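Side-chain contacts in heavy-metal chelation domain-containing protein (Pyrococcus horikoshii, PDB 3NPG), which is of unknown function but may chelate heavy-metal ions, its larger part having a Rossmann-like fold: residues S173-N177 / G178-M182; E205-G209 / T210-H214; G4-L7 / S8-K12. All coordinates share one frame; numbering follows the deposited sequence.

Contact 1 (S173-N177 / G178-M182); sequences SCIVN and GTLDM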
ATOM      1  N   SER A 173     -17.713   3.018   7.065  1.00 23.37           N
ATOM      2  CA  SER A 173     -17.117   2.438   5.863  1.00 22.89           C
ATOM      3  C   SER A 173     -17.103   0.904   5.939  1.00 26.38           C
ATOM      4  O   SER A 173     -16.841   0.246   4.936  1.00 26.46           O
ATOM      5  CB  SER A 173     -15.703   2.974   5.653  1.00 26.30           C
ATOM      6  OG  SER A 173     -14.846   2.618   6.725  1.00 37.10           O
ATOM      7  N   CYS A 174     -17.422   0.334   7.125  1.00 22.57           N
ATOM      8  CA  CYS A 174     -17.523  -1.119   7.293  1.00 22.70           C
ATOM      9  C   CYS A 174     -18.748  -1.662   6.533  1.00 26.06           C
ATOM     10  O   CYS A 174     -18.849  -2.865   6.296  1.00 24.50           O
ATOM     11  CB  CYS A 174     -17.556  -1.504   8.775  1.00 23.33           C
ATOM     12  SG  CYS A 174     -19.013  -0.907   9.672  1.00 27.12           S
ATOM     13  N   ILE A 175     -19.644  -0.754   6.105  1.00 24.44           N
ATOM     14  CA  ILE A 175     -20.819  -1.102   5.307  1.00 25.22           C
ATOM     15  C   ILE A 175     -20.409  -1.331   3.827  1.00 31.29           C
ATOM     16  O   ILE A 175     -20.846  -2.306   3.216  1.00 31.88           O
ATOM     17  CB  ILE A 175     -21.921  -0.009   5.456  1.00 28.11           C
ATOM     18  CG1 ILE A 175     -22.383   0.120   6.937  1.00 28.52           C
ATOM     19  CG2 ILE A 175     -23.109  -0.292   4.526  1.00 29.37           C
ATOM     20  CD1 ILE A 175     -23.265   1.375   7.240  1.00 34.46           C
ATOM     21  N   VAL A 176     -19.519  -0.467   3.284  1.00 27.83           N
ATOM     22  CA  VAL A 176     -19.075  -0.583   1.893  1.00 27.96           C
ATOM     23  C   VAL A 176     -18.057  -1.718   1.655  1.00 32.05           C
ATOM     24  O   VAL A 176     -18.084  -2.334   0.589  1.00 32.86           O
ATOM     25  CB  VAL A 176     -18.616   0.777   1.262  1.00 32.02           C
ATOM     26  CG1 VAL A 176     -19.809   1.610   0.832  1.00 31.64           C
ATOM     27  CG2 VAL A 176     -17.728   1.563   2.211  1.00 31.86           C
ATOM     28  N   ASN A 177     -17.181  -2.013   2.650  1.00 27.28           N
ATOM     29  CA  ASN A 177     -16.146  -3.057   2.483  1.00 26.87           C
ATOM     30  C   ASN A 177     -16.599  -4.494   2.891  1.00 30.37           C
ATOM     31  O   ASN A 177     -15.930  -5.470   2.548  1.00 30.68           O
ATOM     32  CB  ASN A 177     -14.827  -2.661   3.172  1.00 25.95           C
ATOM     33  CG  ASN A 177     -14.929  -2.467   4.664  1.00 43.40           C
ATOM     34  OD1 ASN A 177     -15.800  -3.028   5.336  1.00 37.26           O
ATOM     35  ND2 ASN A 177     -13.987  -1.728   5.226  1.00 33.68           N
ATOM     36  N   GLY A 178     -17.717  -4.595   3.607  1.00 25.86           N
ATOM     37  CA  GLY A 178     -18.306  -5.881   3.976  1.00 25.51           C
ATOM     38  C   GLY A 178     -17.832  -6.462   5.291  1.00 28.69           C
ATOM     39  O   GLY A 178     -18.084  -7.633   5.577  1.00 29.43           O
ATOM     40  N   THR A 179     -17.184  -5.642   6.127  1.00 23.54           N
ATOM     41  CA  THR A 179     -16.666  -6.106   7.421  1.00 22.60           C
ATOM     42  C   THR A 179     -17.713  -6.037   8.554  1.00 25.67           C
ATOM     43  O   THR A 179     -17.492  -6.610   9.623  1.00 25.68           O
ATOM     44  CB  THR A 179     -15.367  -5.356   7.786  1.00 23.66           C
ATOM     45  OG1 THR A 179     -15.611  -3.951   7.781  1.00 19.23           O
ATOM     46  CG2 THR A 179     -14.231  -5.682   6.851  1.00 19.26           C
ATOM     47  N   LEU A 180     -18.853  -5.343   8.315  1.00 21.42           N
ATOM     48  CA  LEU A 180     -19.898  -5.155   9.330  1.00 21.56           C
ATOM     49  C   LEU A 180     -20.460  -6.482   9.865  1.00 27.45           C
ATOM     50  O   LEU A 180     -20.665  -6.616  11.079  1.00 27.62           O
ATOM     51  CB  LEU A 180     -21.031  -4.247   8.798  1.00 21.16           C
ATOM     52  CG  LEU A 180     -22.200  -3.948   9.784  1.00 25.95           C
ATOM     53  CD1 LEU A 180     -21.694  -3.306  11.076  1.00 26.00           C
ATOM     54  CD2 LEU A 180     -23.232  -3.059   9.143  1.00 27.83           C
ATOM     55  N   ASP A 181     -20.692  -7.465   8.966  1.00 24.62           N
ATOM     56  CA  ASP A 181     -21.226  -8.785   9.347  1.00 24.52           C
ATOM     57  C   ASP A 181     -20.324  -9.500  10.353  1.00 26.99           C
ATOM     58  O   ASP A 181     -20.823 -10.087  11.315  1.00 27.94           O
ATOM     59  CB  ASP A 181     -21.449  -9.660   8.108  1.00 26.72           C
ATOM     60  CG  ASP A 181     -22.626  -9.229   7.255  1.00 37.48           C
ATOM     61  OD1 ASP A 181     -22.543  -8.149   6.630  1.00 37.33           O
ATOM     62  OD2 ASP A 181     -23.589  -9.999   7.153  1.00 44.99           O
HETATM   63  N   MSE A 182     -18.991  -9.430  10.144  1.00 21.84           N
HETATM   64  CA  MSE A 182     -18.003 -10.044  11.043  1.00 21.57           C
HETATM   65  C   MSE A 182     -17.936  -9.291  12.384  1.00 27.36           C
HETATM   66  O   MSE A 182     -17.969  -9.924  13.444  1.00 28.29           O
HETATM   67  CB  MSE A 182     -16.612 -10.085  10.367  1.00 23.27           C
HETATM   68  CG  MSE A 182     -15.519 -10.755  11.225  1.00 29.85           C
HETATM   69 SE   MSE A 182     -14.617  -9.519  12.431  0.75 36.74          SE
HETATM   70  CE  MSE A 182     -13.838  -8.324  11.125  1.00 32.63           C
TER

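Contact 2 (E205-G209 / T210-H214); sequences EFLKG and TKVTH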
ATOM      1  N   GLU A 205     -34.204   1.579  11.009  1.00 26.04           N
ATOM      2  CA  GLU A 205     -35.082   0.410  10.845  1.00 26.26           C
ATOM      3  C   GLU A 205     -34.416  -0.719  10.026  1.00 31.80           C
ATOM      4  O   GLU A 205     -34.789  -1.884  10.175  1.00 32.85           O
ATOM      5  CB  GLU A 205     -36.427   0.821  10.213  1.00 27.62           C
ATOM      6  CG  GLU A 205     -36.305   1.369   8.797  1.00 31.94           C
ATOM      7  CD  GLU A 205     -37.617   1.784   8.175  1.00 41.14           C
ATOM      8  OE1 GLU A 205     -38.181   2.813   8.609  1.00 33.12           O
ATOM      9  OE2 GLU A 205     -38.070   1.097   7.232  1.00 29.60           O
ATOM     10  N   PHE A 206     -33.423  -0.369   9.168  1.00 27.68           N
ATOM     11  CA  PHE A 206     -32.690  -1.353   8.363  1.00 27.02           C
ATOM     12  C   PHE A 206     -31.784  -2.215   9.242  1.00 31.14           C
ATOM     13  O   PHE A 206     -31.475  -3.356   8.883  1.00 30.61           O
ATOM     14  CB  PHE A 206     -31.853  -0.654   7.273  1.00 27.92           C
ATOM     15  CG  PHE A 206     -32.642   0.117   6.237  1.00 29.13           C
ATOM     16  CD1 PHE A 206     -33.929  -0.277   5.883  1.00 32.52           C
ATOM     17  CD2 PHE A 206     -32.056   1.158   5.527  1.00 30.65           C
ATOM     18  CE1 PHE A 206     -34.650   0.424   4.912  1.00 33.34           C
ATOM     19  CE2 PHE A 206     -32.767   1.839   4.535  1.00 33.17           C
ATOM     20  CZ  PHE A 206     -34.059   1.468   4.235  1.00 31.79           C
ATOM     21  N   LEU A 207     -31.349  -1.667  10.393  1.00 28.36           N
ATOM     22  CA  LEU A 207     -30.462  -2.372  11.316  1.00 28.07           C
ATOM     23  C   LEU A 207     -31.225  -2.961  12.519  1.00 33.20           C
ATOM     24  O   LEU A 207     -30.598  -3.413  13.480  1.00 33.25           O
ATOM     25  CB  LEU A 207     -29.312  -1.448  11.781  1.00 27.20           C
ATOM     26  CG  LEU A 207     -28.328  -1.006  10.676  1.00 30.59           C
ATOM     27  CD1 LEU A 207     -27.404   0.068  11.171  1.00 30.21           C
ATOM     28  CD2 LEU A 207     -27.528  -2.193  10.140  1.00 32.32           C
ATOM     29  N   LYS A 208     -32.584  -3.004  12.438  1.00 30.17           N
ATOM     30  CA  LYS A 208     -33.418  -3.611  13.485  1.00 30.70           C
ATOM     31  C   LYS A 208     -33.119  -5.098  13.577  1.00 33.97           C
ATOM     32  O   LYS A 208     -33.045  -5.782  12.547  1.00 33.36           O
ATOM     33  CB  LYS A 208     -34.911  -3.394  13.192  1.00 33.94           C
ATOM     34  CG  LYS A 208     -35.465  -2.091  13.735  1.00 51.49           C
ATOM     35  CD  LYS A 208     -36.957  -1.959  13.410  1.00 65.94           C
ATOM     36  CE  LYS A 208     -37.596  -0.771  14.085  1.00 79.36           C
ATOM     37  NZ  LYS A 208     -37.886  -1.042  15.523  1.00 90.93           N
ATOM     38  N   GLY A 209     -32.897  -5.578  14.798  1.00 30.21           N
ATOM     39  CA  GLY A 209     -32.557  -6.975  15.043  1.00 30.03           C
ATOM     40  C   GLY A 209     -31.067  -7.212  15.193  1.00 32.45           C
ATOM     41  O   GLY A 209     -30.656  -8.148  15.880  1.00 33.27           O
ATOM     42  N   THR A 210     -30.236  -6.351  14.564  1.00 27.00           N
ATOM     43  CA  THR A 210     -28.774  -6.471  14.663  1.00 26.00           C
ATOM     44  C   THR A 210     -28.272  -5.987  16.025  1.00 29.07           C
ATOM     45  O   THR A 210     -29.042  -5.418  16.802  1.00 28.59           O
ATOM     46  CB  THR A 210     -28.069  -5.733  13.496  1.00 30.39           C
ATOM     47  OG1 THR A 210     -28.191  -4.325  13.682  1.00 28.30           O
ATOM     48  CG2 THR A 210     -28.605  -6.140  12.131  1.00 27.89           C
ATOM     49  N   LYS A 211     -26.976  -6.196  16.305  1.00 25.71           N
ATOM     50  CA  LYS A 211     -26.366  -5.769  17.565  1.00 26.06           C
ATOM     51  C   LYS A 211     -26.062  -4.256  17.578  1.00 30.79           C
ATOM     52  O   LYS A 211     -25.737  -3.709  18.637  1.00 32.16           O
ATOM     53  CB  LYS A 211     -25.096  -6.581  17.859  1.00 28.73           C
ATOM     54  CG  LYS A 211     -25.362  -8.042  18.201  1.00 43.42           C
ATOM     55  CD  LYS A 211     -24.086  -8.745  18.636  1.00 54.42           C
ATOM     56  CE  LYS A 211     -24.296 -10.215  18.881  1.00 66.52           C
ATOM     57  NZ  LYS A 211     -23.021 -10.902  19.207  1.00 73.67           N
ATOM     58  N   VAL A 212     -26.187  -3.576  16.401  1.00 26.05           N
ATOM     59  CA  VAL A 212     -25.965  -2.119  16.287  1.00 25.03           C
ATOM     60  C   VAL A 212     -26.939  -1.379  17.205  1.00 28.26           C
ATOM     61  O   VAL A 212     -28.150  -1.629  17.147  1.00 28.09           O
ATOM     62  CB  VAL A 212     -26.092  -1.620  14.809  1.00 28.55           C
ATOM     63  CG1 VAL A 212     -25.884  -0.110  14.716  1.00 27.84           C
ATOM     64  CG2 VAL A 212     -25.119  -2.357  13.893  1.00 28.15           C
ATOM     65  N   THR A 213     -26.416  -0.500  18.072  1.00 24.17           N
ATOM     66  CA  THR A 213     -27.254   0.226  19.037  1.00 23.78           C
ATOM     67  C   THR A 213     -27.540   1.659  18.594  1.00 26.44           C
ATOM     68  O   THR A 213     -28.636   2.167  18.832  1.00 26.14           O
ATOM     69  CB  THR A 213     -26.628   0.172  20.430  1.00 27.65           C
ATOM     70  OG1 THR A 213     -25.313   0.734  20.368  1.00 26.28           O
ATOM     71  CG2 THR A 213     -26.573  -1.260  20.993  1.00 24.98           C
ATOM     72  N   HIS A 214     -26.551   2.318  17.967  1.00 22.56           N
ATOM     73  CA  HIS A 214     -26.682   3.709  17.534  1.00 21.64           C
ATOM     74  C   HIS A 214     -26.139   3.913  16.127  1.00 24.24           C
ATOM     75  O   HIS A 214     -25.303   3.135  15.662  1.00 22.51           O
ATOM     76  CB  HIS A 214     -25.944   4.652  18.512  1.00 22.48           C
ATOM     77  CG  HIS A 214     -26.496   4.641  19.901  1.00 27.05           C
ATOM     78  ND1 HIS A 214     -26.170   3.644  20.799  1.00 29.41           N
ATOM     79  CD2 HIS A 214     -27.286   5.546  20.523  1.00 29.39           C
ATOM     80  CE1 HIS A 214     -26.812   3.943  21.916  1.00 29.35           C
ATOM     81  NE2 HIS A 214     -27.485   5.084  21.802  1.00 29.72           N
TER

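Contact 3 (G4-L7 / S8-K12); sequences GMLL and SRIKK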
ATOM      1  N   GLY A   4     -25.868 -13.501   1.497  1.00 33.14           N
ATOM      2  CA  GLY A   4     -25.686 -13.761   2.923  1.00 32.77           C
ATOM      3  C   GLY A   4     -25.367 -12.520   3.732  1.00 35.26           C
ATOM      4  O   GLY A   4     -25.436 -12.544   4.967  1.00 35.17           O
HETATM    5  N   MSE A   5     -25.003 -11.420   3.036  1.00 29.67           N
HETATM    6  CA  MSE A   5     -24.640 -10.150   3.654  1.00 27.53           C
HETATM    7  C   MSE A   5     -25.802  -9.526   4.373  1.00 30.92           C
HETATM    8  O   MSE A   5     -26.935  -9.616   3.902  1.00 31.06           O
HETATM    9  CB  MSE A   5     -24.157  -9.158   2.584  1.00 29.02           C
HETATM   10  CG  MSE A   5     -22.848  -9.517   1.949  1.00 35.66           C
HETATM   11 SE   MSE A   5     -22.198  -8.037   0.869  0.75 42.70          SE
HETATM   12  CE  MSE A   5     -21.459  -6.980   2.236  1.00 38.89           C
ATOM     13  N   LEU A   6     -25.512  -8.757   5.435  1.00 26.88           N
ATOM     14  CA  LEU A   6     -26.492  -7.873   6.049  1.00 26.33           C
ATOM     15  C   LEU A   6     -26.889  -6.800   5.010  1.00 30.50           C
ATOM     16  O   LEU A   6     -28.051  -6.399   4.947  1.00 30.39           O
ATOM     17  CB  LEU A   6     -25.885  -7.206   7.297  1.00 25.74           C
ATOM     18  CG  LEU A   6     -26.766  -6.182   8.034  1.00 29.70           C
ATOM     19  CD1 LEU A   6     -28.041  -6.813   8.532  1.00 29.98           C
ATOM     20  CD2 LEU A   6     -26.009  -5.546   9.178  1.00 31.50           C
ATOM     21  N   LEU A   7     -25.926  -6.414   4.140  1.00 26.57           N
ATOM     22  CA  LEU A   7     -26.131  -5.434   3.069  1.00 26.01           C
ATOM     23  C   LEU A   7     -27.117  -5.961   2.007  1.00 31.60           C
ATOM     24  O   LEU A   7     -27.779  -5.170   1.339  1.00 31.90           O
ATOM     25  CB  LEU A   7     -24.776  -5.087   2.426  1.00 25.40           C
ATOM     26  CG  LEU A   7     -24.667  -3.753   1.709  1.00 29.00           C
ATOM     27  CD1 LEU A   7     -25.227  -2.625   2.556  1.00 29.27           C
ATOM     28  CD2 LEU A   7     -23.244  -3.470   1.340  1.00 29.71           C
ATOM     29  N   SER A   8     -27.234  -7.297   1.881  1.00 28.91           N
ATOM     30  CA  SER A   8     -28.174  -7.915   0.945  1.00 29.16           C
ATOM     31  C   SER A   8     -29.599  -7.804   1.480  1.00 33.07           C
ATOM     32  O   SER A   8     -30.547  -7.743   0.701  1.00 33.19           O
ATOM     33  CB  SER A   8     -27.811  -9.374   0.719  1.00 33.31           C
ATOM     34  OG  SER A   8     -28.314  -9.838  -0.521  1.00 45.16           O
ATOM     35  N   ARG A   9     -29.748  -7.765   2.815  1.00 29.76           N
ATOM     36  CA  ARG A   9     -31.056  -7.634   3.460  1.00 29.71           C
ATOM     37  C   ARG A   9     -31.482  -6.173   3.521  1.00 33.36           C
ATOM     38  O   ARG A   9     -32.673  -5.873   3.383  1.00 34.25           O
ATOM     39  CB  ARG A   9     -31.040  -8.263   4.864  1.00 28.32           C
ATOM     40  CG  ARG A   9     -30.728  -9.763   4.847  1.00 36.59           C
ATOM     41  CD  ARG A   9     -30.927 -10.424   6.204  1.00 43.43           C
ATOM     42  NE  ARG A   9     -29.893 -10.044   7.172  1.00 47.69           N
ATOM     43  CZ  ARG A   9     -28.715 -10.656   7.286  1.00 58.59           C
ATOM     44  NH1 ARG A   9     -28.395 -11.653   6.467  1.00 41.42           N
ATOM     45  NH2 ARG A   9     -27.840 -10.256   8.195  1.00 48.03           N
ATOM     46  N   ILE A  10     -30.500  -5.249   3.690  1.00 28.14           N
ATOM     47  CA  ILE A  10     -30.762  -3.801   3.722  1.00 26.78           C
ATOM     48  C   ILE A  10     -31.241  -3.305   2.353  1.00 29.71           C
ATOM     49  O   ILE A  10     -32.192  -2.526   2.286  1.00 29.81           O
ATOM     50  CB  ILE A  10     -29.519  -3.005   4.242  1.00 28.82           C
ATOM     51  CG1 ILE A  10     -29.187  -3.396   5.713  1.00 29.03           C
ATOM     52  CG2 ILE A  10     -29.736  -1.481   4.108  1.00 28.93           C
ATOM     53  CD1 ILE A  10     -27.815  -2.937   6.207  1.00 34.71           C
ATOM     54  N   LYS A  11     -30.618  -3.799   1.256  1.00 25.20           N
ATOM     55  CA  LYS A  11     -31.004  -3.390  -0.103  1.00 24.50           C
ATOM     56  C   LYS A  11     -32.439  -3.810  -0.452  1.00 28.60           C
ATOM     57  O   LYS A  11     -33.138  -3.070  -1.139  1.00 29.18           O
ATOM     58  CB  LYS A  11     -29.992  -3.897  -1.164  1.00 25.89           C
ATOM     59  CG  LYS A  11     -30.088  -5.382  -1.471  1.00 23.57           C
ATOM     60  CD  LYS A  11     -29.669  -5.685  -2.875  1.00 24.22           C
ATOM     61  CE  LYS A  11     -29.831  -7.145  -3.198  1.00 29.80           C
ATOM     62  NZ  LYS A  11     -29.468  -7.435  -4.607  1.00 34.98           N
ATOM     63  N   LYS A  12     -32.885  -4.984   0.056  1.00 24.95           N
ATOM     64  CA  LYS A  12     -34.248  -5.483  -0.171  1.00 25.60           C
ATOM     65  C   LYS A  12     -35.272  -4.534   0.454  1.00 29.65           C
ATOM     66  O   LYS A  12     -36.300  -4.248  -0.160  1.00 30.33           O
ATOM     67  CB  LYS A  12     -34.416  -6.900   0.412  1.00 28.59           C
ATOM     68  CG  LYS A  12     -33.709  -7.986  -0.376  1.00 36.63           C
ATOM     69  CD  LYS A  12     -33.651  -9.281   0.436  1.00 43.96           C
ATOM     70  CE  LYS A  12     -32.934 -10.404  -0.278  1.00 48.70           C
ATOM     71  NZ  LYS A  12     -31.500 -10.095  -0.518  1.00 58.78           N
TER

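Contact 1 (S173-N177 / G178-M182)
Leu180 packs its two methyls on neighbouring side chains of the preceding short helix: CD1 lies 3.9 Å from Cys174 SG and CD2 lies 4.0 Å from Ile175 CG1. Ile175 and Leu180 run side by side, pointing the same way. This is the dense side, closed further by Leu6 and Leu7 of helix 6-17 and by Ile195 of strand 192-196. Cys174 O ties the two halves of the turn together, accepting Leu180 N at 3.2 Å from above the carbonyl plane, with weak bonds from the N-H groups of Gly178 and Thr179. Gly178, at positive phi, ends the short, weakly bonded helix 174-177, which follows strand 167-171 of the Rossmann-like sheet, and turns the chain into helix 180-186. Round this bend Asn177 makes an Asx turn: OD1 takes Thr179 N at 3.1 Å and Thr179 OG1 at 2.6 Å, both from one face of the amide plane. With chi1 at 62°, Asn177 CG sits between its own backbone N and carbonyl carbon, which brings OD1 over the turn. The threonine side is polar and only partly exposed, for Thr156 of a neighbouring subunit packs on Thr179 and His160 of that subunit hydrogen-bonds to Gly178 O.

Contact 2 (E205-G209 / T210-H214)
A type II beta turn from Leu207 to Thr210 sets the contact, and Thr210 closes it twice over. Its backbone N reaches Leu207 O at 3.2 Å, well above the carbonyl plane, while its hydroxyl OG1 gives a second hydrogen bond to the same Leu207 O at 2.6 Å, tilted only 17° from that plane. The hydroxyl gets there because chi1 of 72° tucks OG1 between the backbone N and the carbonyl carbon of Thr210. Gly209 takes the third position of the turn with positive phi, where any CB would jam against the carbonyl O of Lys208. The turn belongs to the loop that joins strand 192-196 to strand 214-220, neighbouring parallel strands of the main sheet. OG1 of Thr210 also accepts a weak bond from Val212 N at 3.5 Å, forming a loosely closed ST turn as the chain heads for the second strand. On the buried side Leu207 CB lies 3.6 Å from Thr210 OG1, and Leu207 CD1 meets Val212 CG1 at 3.9 Å. A valine in place of Thr210 would probably leave Leu207 O with just the backbone bond of the turn and Val212 N without its weak acceptor. The CG2 methyl of Thr210, anti to the carbonyl carbon, rests on Leu6 of helix 6-17, which Leu207 also touches.

Contact 3 (G4-L7 / S8-K12)
Arg9 folds back over the start of its own helix and lays one face of its guanidinium on Leu6 CA and Met5 O. The bend at chi3 (-72°) turns the group that way: NH1 makes a weak hydrogen bond to Gly4 O at 3.4 Å, and NH2 rests 3.5 Å from Leu6 CD1, the two side chains crossing at about a right angle. The backbone acceptors are taken in succession. Met5 O receives Ser8 N at 3.1 Å; Leu6 O receives Ile10 N at 3.0 Å and a weak bond from Arg9 N; Leu7 O receives Lys11 N at 3.2 Å. Ser8 O gains a side-chain donor, Lys12 NZ at 2.8 Å, which comes from above the carbonyl plane. The buried side-chain ends are met by acids from other parts of the chain: Ser8 OG bonds to Asp75 and Lys11 NZ forms salt bridges with Asp72 and Asp75. The N-H of Leu6 bonds to Asp181, whose negative charge would probably suit this positive end of the helix dipole. On the inward side Leu6 CG packs 3.9 Å from Ile10 CD1, one turn on. Hydrophobic residues facing inward, with Arg9 and Lys12 exposed, make this the opening of an amphipathic alpha-helix packed against helices 79-96 and 180-186.

Leu6 of contact 3 joins all three sites, meeting Leu180 of contact 1 and both Leu207 and Thr210 of contact 2, so helix 6-17 packs against two connections of the main sheet. Contacts 1 and 3 are mostly buried and also share the polar link from Asp181 to Leu6. Contact 2 is only partly buried, its glycine and lysines at the surface, and no other subunit touches it, whereas contact 1, and contact 3 through Met5, reach a neighbouring subunit. Side-chain oxygens close the turns of contacts 1 and 2; contact 3 relies chiefly on helical backbone bonds, with charged side chains added along the helix.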